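Local coordinates for pesticidal crystal protein Cry4Aa (Bacillus thuringiensis, PDB 2C9K) that promotes colloid-osmotic lysis of insect midgut epithelial cells after binding to them, acting as a mosquito-larvicidal pore-forming toxin, at residues N206-T211 against W222-T227; T227-M232 against Y281-L286; G1-Y6 against I51-N56. All blocks are in the same frame, centred on the assembly; numbering follows the deposited sequence.

How the interactions relate
The three contacts gather round helix 222-240 in the N-terminal helical domain of the toxin. Interactions 1 and 2 are closest, with centres about 8 Å apart; they share Thr-227, and a probable hydrogen bond of 2.7 Å from Trp-222 NE1 to Glu-283 OE1 joins them. Ile-208 CD1 of interaction 1 also packs on Tyr-228 CB. Interaction 3 has its centre about 17 Å from that of interaction 2, yet the two touch: Met-232 CE lies 3.7 Å from Thr-54 OG1, and Lys-231 comes up to Gly-1. Between interactions 1 and 3 the nearest atoms remain about 7 Å apart. Only interaction 2 reaches into the second, beta-rich family region.

Interaction 1: residues N206-T211 against W222-T227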
loop_
_atom_site.group_PDB
_atom_site.type_symbol
_atom_site.label_atom_id
_atom_site.label_comp_id
_atom_site.label_asym_id
_atom_site.label_seq_id
_atom_site.Cartn_x
_atom_site.Cartn_y
_atom_site.Cartn_z
ATOM N N ASN A 206 -13.626 -0.419 -12.673
ATOM C CA ASN A 206 -14.460 0.052 -13.768
ATOM C C ASN A 206 -15.850 -0.563 -13.730
ATOM O O ASN A 206 -16.815 0.037 -14.197
ATOM C CB ASN A 206 -13.786 -0.239 -15.102
ATOM C CG ASN A 206 -14.683 0.058 -16.280
ATOM O OD1 ASN A 206 -15.413 -0.817 -16.753
ATOM N ND2 ASN A 206 -14.648 1.300 -16.756
ATOM N N LEU A 207 -15.958 -1.762 -13.177
ATOM C CA LEU A 207 -17.258 -2.404 -13.069
ATOM C C LEU A 207 -18.117 -1.528 -12.160
ATOM O O LEU A 207 -19.199 -1.078 -12.538
ATOM C CB LEU A 207 -17.115 -3.800 -12.457
ATOM C CG LEU A 207 -18.421 -4.525 -12.128
ATOM C CD1 LEU A 207 -19.231 -4.716 -13.401
ATOM C CD2 LEU A 207 -18.119 -5.861 -11.462
ATOM N N ILE A 208 -17.619 -1.273 -10.958
ATOM C CA ILE A 208 -18.347 -0.453 -10.004
ATOM C C ILE A 208 -18.670 0.926 -10.558
ATOM O O ILE A 208 -19.812 1.368 -10.507
ATOM C CB ILE A 208 -17.549 -0.283 -8.690
ATOM C CG1 ILE A 208 -17.323 -1.655 -8.044
ATOM C CG2 ILE A 208 -18.292 0.646 -7.749
ATOM C CD1 ILE A 208 -16.564 -1.613 -6.748
ATOM N N LYS A 209 -17.661 1.599 -11.099
ATOM C CA LYS A 209 -17.829 2.946 -11.633
ATOM C C LYS A 209 -18.721 2.985 -12.858
ATOM O O LYS A 209 -19.005 4.053 -13.399
ATOM C CB LYS A 209 -16.461 3.534 -11.972
ATOM C CG LYS A 209 -16.451 5.032 -12.206
ATOM C CD LYS A 209 -15.026 5.511 -12.445
ATOM C CE LYS A 209 -14.946 7.016 -12.609
ATOM N NZ LYS A 209 -13.535 7.460 -12.812
ATOM N N THR A 210 -19.174 1.815 -13.284
ATOM C CA THR A 210 -20.018 1.701 -14.464
ATOM C C THR A 210 -21.429 1.225 -14.135
ATOM O O THR A 210 -22.352 1.426 -14.913
ATOM C CB THR A 210 -19.355 0.734 -15.479
ATOM O OG1 THR A 210 -18.609 1.493 -16.444
ATOM C CG2 THR A 210 -20.385 -0.150 -16.162
ATOM N N THR A 211 -21.596 0.618 -12.968
ATOM C CA THR A 211 -22.887 0.085 -12.542
ATOM C C THR A 211 -23.770 1.011 -11.706
ATOM O O THR A 211 -23.431 1.340 -10.574
ATOM C CB THR A 211 -22.675 -1.195 -11.734
ATOM O OG1 THR A 211 -22.024 -2.172 -12.558
ATOM C CG2 THR A 211 -24.001 -1.732 -11.221
ATOM N N TRP A 222 -19.973 5.781 -5.081
ATOM C CA TRP A 222 -18.602 6.094 -4.680
ATOM C C TRP A 222 -18.078 5.315 -3.462
ATOM O O TRP A 222 -16.909 4.929 -3.429
ATOM C CB TRP A 222 -18.469 7.594 -4.400
ATOM C CG TRP A 222 -17.115 7.977 -3.910
ATOM C CD1 TRP A 222 -16.018 8.270 -4.665
ATOM C CD2 TRP A 222 -16.694 8.036 -2.552
ATOM N NE1 TRP A 222 -14.935 8.505 -3.859
ATOM C CE2 TRP A 222 -15.323 8.368 -2.554
ATOM C CE3 TRP A 222 -17.340 7.834 -1.328
ATOM C CZ2 TRP A 222 -14.588 8.504 -1.381
ATOM C CZ3 TRP A 222 -16.606 7.970 -0.164
ATOM C CH2 TRP A 222 -15.245 8.303 -0.201
ATOM N N ASN A 223 -18.927 5.087 -2.462
ATOM C CA ASN A 223 -18.491 4.363 -1.267
ATOM C C ASN A 223 -18.131 2.927 -1.617
ATOM O O ASN A 223 -17.219 2.333 -1.038
ATOM C CB ASN A 223 -19.582 4.364 -0.189
ATOM C CG ASN A 223 -19.047 3.954 1.175
ATOM O OD1 ASN A 223 -19.807 3.715 2.107
ATOM N ND2 ASN A 223 -17.725 3.880 1.297
ATOM N N THR A 224 -18.861 2.366 -2.571
ATOM C CA THR A 224 -18.609 0.998 -3.002
ATOM C C THR A 224 -17.270 0.973 -3.730
ATOM O O THR A 224 -16.472 0.065 -3.569
ATOM C CB THR A 224 -19.739 0.520 -3.935
ATOM O OG1 THR A 224 -20.969 0.470 -3.197
ATOM C CG2 THR A 224 -19.416 -0.848 -4.511
ATOM N N TYR A 225 -17.044 2.006 -4.524
ATOM C CA TYR A 225 -15.827 2.153 -5.290
ATOM C C TYR A 225 -14.673 2.247 -4.303
ATOM O O TYR A 225 -13.650 1.582 -4.443
ATOM C CB TYR A 225 -15.919 3.438 -6.128
ATOM C CG TYR A 225 -14.723 3.702 -7.006
ATOM C CD1 TYR A 225 -14.701 3.293 -8.338
ATOM C CD2 TYR A 225 -13.596 4.333 -6.497
ATOM C CE1 TYR A 225 -13.585 3.507 -9.137
ATOM C CE2 TYR A 225 -12.481 4.547 -7.283
ATOM C CZ TYR A 225 -12.481 4.135 -8.599
ATOM O OH TYR A 225 -11.371 4.377 -9.368
ATOM N N ASN A 226 -14.851 3.074 -3.284
ATOM C CA ASN A 226 -13.810 3.270 -2.292
ATOM C C ASN A 226 -13.527 2.022 -1.447
ATOM O O ASN A 226 -12.371 1.729 -1.140
ATOM C CB ASN A 226 -14.184 4.448 -1.393
ATOM C CG ASN A 226 -13.097 4.787 -0.406
ATOM O OD1 ASN A 226 -12.029 5.277 -0.782
ATOM N ND2 ASN A 226 -13.355 4.521 0.873
ATOM N N THR A 227 -14.569 1.287 -1.073
ATOM C CA THR A 227 -14.378 0.093 -0.261
ATOM C C THR A 227 -13.569 -0.944 -1.033
ATOM O O THR A 227 -12.605 -1.516 -0.522
ATOM C CB THR A 227 -15.733 -0.524 0.155
ATOM O OG1 THR A 227 -16.477 0.434 0.912
ATOM C CG2 THR A 227 -15.521 -1.759 1.009
#
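The ring of Tyr-225 has the CG2 methyl of Ile-208 at its edge, near the ring plane, while CB of Lys-209 approaches obliquely, 4.0 Å from Tyr-225 CE1. Phe-279, outside both segments, meets the same tyrosine edge-to-face. Trp-222 takes no part across the contact; one face of its indole carries Asn-226 CB, one turn further along the same helix and offset toward the rim. These groups belong to a helix-loop-helix unit of the N-terminal helical domain: the chain reverses between helix 183-208 and helix 222-240, which pack side by side at Ile-208 and Tyr-225.

The closest backbone approach is at this same pair, whose CA atoms are 5.9 Å apart. Ile-208 is the buried apolar residue of the contact, and both its branches are used. With CG1 beside the backbone N (chi1 -61°), the branch extends so that CD1 reaches Thr-224 O at 3.6 Å and Thr-224 CG2 at 3.7 Å. CG2 meets that same threonine methyl and lies 4.0 Å from Tyr-225 CB. The Thr-224 methyl thus rests against both CG2 and CD1 of the isoleucine, and Ile-57 of helix 46-58 touches both residues. The extended chain of Lys-209 passes the CD1-CE1 side of the tyrosine ring at a slant, touching with CB and CD, so the aliphatic part does the packing.

The chain leaves the first helix through a type I beta turn from Ile-208 to Thr-211. Leu-207 O is gripped from opposite faces of its carbonyl plane, by Thr-210 N and by Thr-211 OG1, the hydroxyl standing 46° out of that plane at 3.0 Å from Leu-207 O.

Interaction 2: residues T227-M232 against Y281-L286; sequences TYRTKM and YQEDSL
Arg-229 and Glu-283 are the residues of closest backbone approach, but their CA atoms are 12.3 Å apart, so the two helical segments meet through long side chains alone. The arginine points toward the other helix, extended up to CD and then bent at chi3 (60°). Glu-283 starts out to the side and bends at chi2, which carries its carboxylate across to the edge of the guanidinium, approaching from the opposite direction. Their planes are nearly coplanar. Arg-229 NH1 donates to Glu-283 OE2 over 2.9 Å with a nearly straight N-H...O angle of 171°, on the syn lone pair and within the guanidinium plane. Arg-229 NH2 stays 3.5 Å from Glu-283 OE1, so the salt bridge rests on the one hydrogen bond.

The bridge ties helix 222-240 of the N-terminal helical domain to helix 279-286, which belongs to the following beta-rich region and packs on strand 432-440 through Leu-440. Both charged groups have further partners: Asn-226 OD1 accepts from Arg-229 NH2, and Trp-222 NE1 bonds to Glu-283 OE1.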
loop_
_atom_site.group_PDB
_atom_site.type_symbol
_atom_site.label_atom_id
_atom_site.label_comp_id
_atom_site.label_asym_id
_atom_site.label_seq_id
_atom_site.Cartn_x
_atom_site.Cartn_y
_atom_site.Cartn_z
ATOM N N THR A 227 -14.569 1.287 -1.073
ATOM C CA THR A 227 -14.378 0.093 -0.261
ATOM C C THR A 227 -13.569 -0.944 -1.033
ATOM O O THR A 227 -12.605 -1.516 -0.522
ATOM C CB THR A 227 -15.733 -0.524 0.155
ATOM O OG1 THR A 227 -16.477 0.434 0.912
ATOM C CG2 THR A 227 -15.521 -1.759 1.009
ATOM N N TYR A 228 -13.969 -1.179 -2.273
ATOM C CA TYR A 228 -13.287 -2.146 -3.116
ATOM C C TYR A 228 -11.796 -1.812 -3.252
ATOM O O TYR A 228 -10.952 -2.711 -3.325
ATOM C CB TYR A 228 -13.939 -2.171 -4.489
ATOM C CG TYR A 228 -13.221 -3.055 -5.462
ATOM C CD1 TYR A 228 -13.287 -4.444 -5.361
ATOM C CD2 TYR A 228 -12.465 -2.504 -6.489
ATOM C CE1 TYR A 228 -12.622 -5.255 -6.264
ATOM C CE2 TYR A 228 -11.797 -3.307 -7.396
ATOM C CZ TYR A 228 -11.879 -4.677 -7.284
ATOM O OH TYR A 228 -11.223 -5.452 -8.217
ATOM N N ARG A 229 -11.490 -0.515 -3.277
ATOM C CA ARG A 229 -10.123 -0.017 -3.408
ATOM C C ARG A 229 -9.318 -0.261 -2.139
ATOM O O ARG A 229 -8.163 -0.693 -2.182
ATOM C CB ARG A 229 -10.144 1.484 -3.733
ATOM C CG ARG A 229 -8.770 2.151 -3.756
ATOM C CD ARG A 229 -8.848 3.565 -4.308
ATOM N NE ARG A 229 -9.715 4.428 -3.514
ATOM C CZ ARG A 229 -10.173 5.602 -3.936
ATOM N NH1 ARG A 229 -9.847 6.053 -5.139
ATOM N NH2 ARG A 229 -10.970 6.317 -3.159
ATOM N N THR A 230 -9.934 0.018 -1.003
ATOM C CA THR A 230 -9.269 -0.179 0.269
ATOM C C THR A 230 -9.000 -1.658 0.525
ATOM O O THR A 230 -7.909 -2.025 0.953
ATOM C CB THR A 230 -10.117 0.390 1.403
ATOM O OG1 THR A 230 -10.289 1.797 1.191
ATOM C CG2 THR A 230 -9.445 0.152 2.742
ATOM N N LYS A 231 -9.988 -2.509 0.258
ATOM C CA LYS A 231 -9.830 -3.945 0.485
ATOM C C LYS A 231 -8.818 -4.554 -0.473
ATOM O O LYS A 231 -7.953 -5.313 -0.050
ATOM C CB LYS A 231 -11.171 -4.679 0.336
ATOM C CG LYS A 231 -12.311 -4.103 1.165
ATOM C CD LYS A 231 -11.965 -4.041 2.638
ATOM C CE LYS A 231 -12.946 -3.159 3.417
ATOM N NZ LYS A 231 -14.278 -3.790 3.686
ATOM N N MET A 232 -8.923 -4.216 -1.757
ATOM C CA MET A 232 -8.014 -4.755 -2.762
ATOM C C MET A 232 -6.603 -4.188 -2.676
ATOM O O MET A 232 -5.637 -4.845 -3.067
ATOM C CB MET A 232 -8.577 -4.533 -4.165
ATOM C CG MET A 232 -9.839 -5.326 -4.444
ATOM S SD MET A 232 -9.636 -7.105 -4.170
ATOM C CE MET A 232 -10.279 -7.295 -2.542
ATOM N N TYR A 281 -16.914 14.198 -8.144
ATOM C CA TYR A 281 -17.045 15.293 -7.198
ATOM C C TYR A 281 -16.740 14.812 -5.785
ATOM O O TYR A 281 -16.012 15.466 -5.040
ATOM C CB TYR A 281 -18.449 15.863 -7.254
ATOM C CG TYR A 281 -18.676 16.928 -6.227
ATOM C CD1 TYR A 281 -18.080 18.180 -6.352
ATOM C CD2 TYR A 281 -19.468 16.678 -5.113
ATOM C CE1 TYR A 281 -18.269 19.160 -5.384
ATOM C CE2 TYR A 281 -19.666 17.643 -4.146
ATOM C CZ TYR A 281 -19.066 18.880 -4.285
ATOM O OH TYR A 281 -19.277 19.835 -3.328
ATOM N N GLN A 282 -17.312 13.669 -5.422
ATOM C CA GLN A 282 -17.080 13.074 -4.111
ATOM C C GLN A 282 -15.605 12.685 -4.000
ATOM O O GLN A 282 -14.959 12.937 -2.980
ATOM C CB GLN A 282 -17.958 11.833 -3.937
ATOM C CG GLN A 282 -19.416 12.156 -3.738
ATOM C CD GLN A 282 -20.316 10.967 -3.959
ATOM O OE1 GLN A 282 -20.821 10.755 -5.060
ATOM N NE2 GLN A 282 -20.514 10.175 -2.916
ATOM N N GLU A 283 -15.078 12.073 -5.056
ATOM C CA GLU A 283 -13.680 11.666 -5.080
ATOM C C GLU A 283 -12.768 12.864 -4.825
ATOM O O GLU A 283 -11.871 12.809 -3.987
ATOM C CB GLU A 283 -13.329 11.052 -6.436
ATOM C CG GLU A 283 -11.894 10.582 -6.539
ATOM C CD GLU A 283 -11.620 9.364 -5.694
ATOM O OE1 GLU A 283 -12.416 9.081 -4.776
ATOM O OE2 GLU A 283 -10.600 8.693 -5.945
ATOM N N ASP A 284 -13.003 13.945 -5.559
ATOM C CA ASP A 284 -12.200 15.143 -5.403
ATOM C C ASP A 284 -12.221 15.674 -3.985
ATOM O O ASP A 284 -11.176 16.046 -3.445
ATOM C CB ASP A 284 -12.679 16.256 -6.334
ATOM C CG ASP A 284 -12.298 16.018 -7.772
ATOM O OD1 ASP A 284 -11.492 15.098 -8.034
ATOM O OD2 ASP A 284 -12.804 16.765 -8.641
ATOM N N SER A 285 -13.396 15.707 -3.371
ATOM C CA SER A 285 -13.488 16.259 -2.031
ATOM C C SER A 285 -13.325 15.323 -0.852
ATOM O O SER A 285 -13.276 15.788 0.279
ATOM C CB SER A 285 -14.797 17.044 -1.876
ATOM O OG SER A 285 -15.919 16.209 -2.053
ATOM N N LEU A 286 -13.239 14.019 -1.080
ATOM C CA LEU A 286 -13.075 13.103 0.049
ATOM C C LEU A 286 -11.712 12.415 0.115
ATOM O O LEU A 286 -11.391 11.771 1.110
ATOM C CB LEU A 286 -14.196 12.055 0.050
ATOM C CG LEU A 286 -15.566 12.552 0.539
ATOM C CD1 LEU A 286 -16.678 11.595 0.120
ATOM C CD2 LEU A 286 -15.526 12.702 2.051
#

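Interaction 3: residues G1-Y6 against I51-N56; sequences GELSAY and ITQTKN
Gln-53 lies between the side chains of Glu-2 and Tyr-6, which approach its amide from opposite faces, while Leu-3 comes in close to the amide plane. The contact joins the extended N-terminal stretch, where it leads into helix 5-16, to helix 46-58 of the same N-terminal helical bundle. The N-terminal residues run past helix 46-58 at some distance: the nearest CA pair, Gly-1 and Gln-53, is 9.0 Å apart.

The gap is spanned mainly by Gln-53. Its CG is anti to the backbone N (chi1 -169°) and the chain beyond is extended, which sends the amide straight out from the helix. Gln-53 and Leu-3 run antiparallel alongside each other, with Gln-53 CD 4.3 Å from Leu-3 CD2 and 4.5 Å from Leu-3 CB. Against Tyr-6 the amide is nearly parallel, the planes 19° apart, but displaced along the ring's length, so that Tyr-6 OH is 4.7 Å from Gln-53 CD and the two do not overlap as a full stack. The tyrosine also packs on Thr-234 and Ala-235 of helix 222-240, and Phe-50 meets its ring, so this residue links three helices.

Across the other face of the amide the Glu-2 carboxylate is steeply turned, its plane 75° from that of the glutamine, bringing Glu-2 OE1 to 3.9 Å from Gln-53 CD.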
loop_
_atom_site.group_PDB
_atom_site.type_symbol
_atom_site.label_atom_id
_atom_site.label_comp_id
_atom_site.label_asym_id
_atom_site.label_seq_id
_atom_site.Cartn_x
_atom_site.Cartn_y
_atom_site.Cartn_z
ATOM N N GLY A 1 -11.595 -3.751 6.359
ATOM C CA GLY A 1 -12.744 -4.634 6.714
ATOM C C GLY A 1 -12.384 -5.565 7.856
ATOM O O GLY A 1 -11.574 -5.203 8.712
ATOM N N GLU A 2 -12.981 -6.758 7.880
ATOM C CA GLU A 2 -12.683 -7.728 8.927
ATOM C C GLU A 2 -12.072 -9.002 8.326
ATOM O O GLU A 2 -12.766 -9.955 7.987
ATOM C CB GLU A 2 -13.952 -8.038 9.752
ATOM C CG GLU A 2 -14.736 -9.290 9.358
ATOM C CD GLU A 2 -15.434 -9.176 8.011
ATOM O OE1 GLU A 2 -14.981 -8.381 7.155
ATOM O OE2 GLU A 2 -16.436 -9.901 7.810
ATOM N N LEU A 3 -10.751 -8.991 8.179
ATOM C CA LEU A 3 -10.013 -10.127 7.628
ATOM C C LEU A 3 -8.538 -9.727 7.617
ATOM O O LEU A 3 -8.090 -9.011 6.722
ATOM C CB LEU A 3 -10.518 -10.439 6.213
ATOM C CG LEU A 3 -10.103 -11.769 5.572
ATOM C CD1 LEU A 3 -9.878 -12.840 6.639
ATOM C CD2 LEU A 3 -11.182 -12.205 4.585
ATOM N N SER A 4 -7.796 -10.192 8.621
ATOM C CA SER A 4 -6.389 -9.842 8.786
ATOM C C SER A 4 -5.349 -10.512 7.903
ATOM O O SER A 4 -4.196 -10.102 7.902
ATOM C CB SER A 4 -5.982 -10.040 10.246
ATOM O OG SER A 4 -6.037 -11.408 10.608
ATOM N N ALA A 5 -5.727 -11.539 7.157
ATOM C CA ALA A 5 -4.753 -12.207 6.300
ATOM C C ALA A 5 -4.145 -11.217 5.308
ATOM O O ALA A 5 -2.928 -11.198 5.110
ATOM C CB ALA A 5 -5.403 -13.364 5.557
ATOM N N TYR A 6 -4.992 -10.400 4.683
ATOM C CA TYR A 6 -4.537 -9.399 3.718
ATOM C C TYR A 6 -3.338 -8.639 4.269
ATOM O O TYR A 6 -2.258 -8.644 3.679
ATOM C CB TYR A 6 -5.659 -8.397 3.418
ATOM C CG TYR A 6 -6.869 -8.971 2.707
ATOM C CD1 TYR A 6 -8.108 -8.347 2.805
ATOM C CD2 TYR A 6 -6.769 -10.123 1.920
ATOM C CE1 TYR A 6 -9.220 -8.847 2.144
ATOM C CE2 TYR A 6 -7.875 -10.634 1.251
ATOM C CZ TYR A 6 -9.100 -9.991 1.368
ATOM O OH TYR A 6 -10.211 -10.495 0.723
ATOM N N ILE A 51 -13.483 -14.519 -1.497
ATOM C CA ILE A 51 -14.432 -14.316 -2.588
ATOM C C ILE A 51 -15.773 -13.762 -2.108
ATOM O O ILE A 51 -16.320 -12.832 -2.699
ATOM C CB ILE A 51 -14.680 -15.628 -3.370
ATOM C CG1 ILE A 51 -13.361 -16.173 -3.904
ATOM C CG2 ILE A 51 -15.619 -15.369 -4.535
ATOM C CD1 ILE A 51 -13.525 -17.427 -4.710
ATOM N N THR A 52 -16.300 -14.330 -1.037
ATOM C CA THR A 52 -17.568 -13.866 -0.511
ATOM C C THR A 52 -17.484 -12.400 -0.111
ATOM O O THR A 52 -18.373 -11.613 -0.427
ATOM C CB THR A 52 -17.988 -14.701 0.697
ATOM O OG1 THR A 52 -18.133 -16.066 0.290
ATOM C CG2 THR A 52 -19.303 -14.203 1.266
ATOM N N GLN A 53 -16.406 -12.031 0.573
ATOM C CA GLN A 53 -16.245 -10.651 1.013
ATOM C C GLN A 53 -16.177 -9.685 -0.165
ATOM O O GLN A 53 -16.769 -8.606 -0.126
ATOM C CB GLN A 53 -14.995 -10.488 1.890
ATOM C CG GLN A 53 -14.933 -9.121 2.580
ATOM C CD GLN A 53 -13.744 -8.958 3.505
ATOM O OE1 GLN A 53 -13.610 -7.939 4.182
ATOM N NE2 GLN A 53 -12.870 -9.958 3.537
ATOM N N THR A 54 -15.459 -10.066 -1.212
ATOM C CA THR A 54 -15.363 -9.209 -2.379
ATOM C C THR A 54 -16.742 -9.059 -3.016
ATOM O O THR A 54 -17.182 -7.948 -3.322
ATOM C CB THR A 54 -14.386 -9.795 -3.407
ATOM O OG1 THR A 54 -13.055 -9.674 -2.902
ATOM C CG2 THR A 54 -14.494 -9.067 -4.738
ATOM N N LYS A 55 -17.415 -10.192 -3.201
ATOM C CA LYS A 55 -18.747 -10.245 -3.795
ATOM C C LYS A 55 -19.765 -9.470 -2.961
ATOM O O LYS A 55 -20.765 -8.982 -3.487
ATOM C CB LYS A 55 -19.191 -11.704 -3.915
ATOM C CG LYS A 55 -20.564 -11.915 -4.531
ATOM C CD LYS A 55 -21.144 -13.249 -4.072
ATOM C CE LYS A 55 -21.976 -13.919 -5.154
ATOM N NZ LYS A 55 -21.132 -14.428 -6.289
ATOM N N ASN A 56 -19.513 -9.364 -1.658
ATOM C CA ASN A 56 -20.417 -8.647 -0.774
ATOM C C ASN A 56 -20.316 -7.150 -0.960
ATOM O O ASN A 56 -21.245 -6.421 -0.635
ATOM C CB ASN A 56 -20.142 -8.997 0.689
ATOM C CG ASN A 56 -20.712 -10.352 1.084
ATOM O OD1 ASN A 56 -21.855 -10.677 0.757
ATOM N ND2 ASN A 56 -19.920 -11.143 1.801
#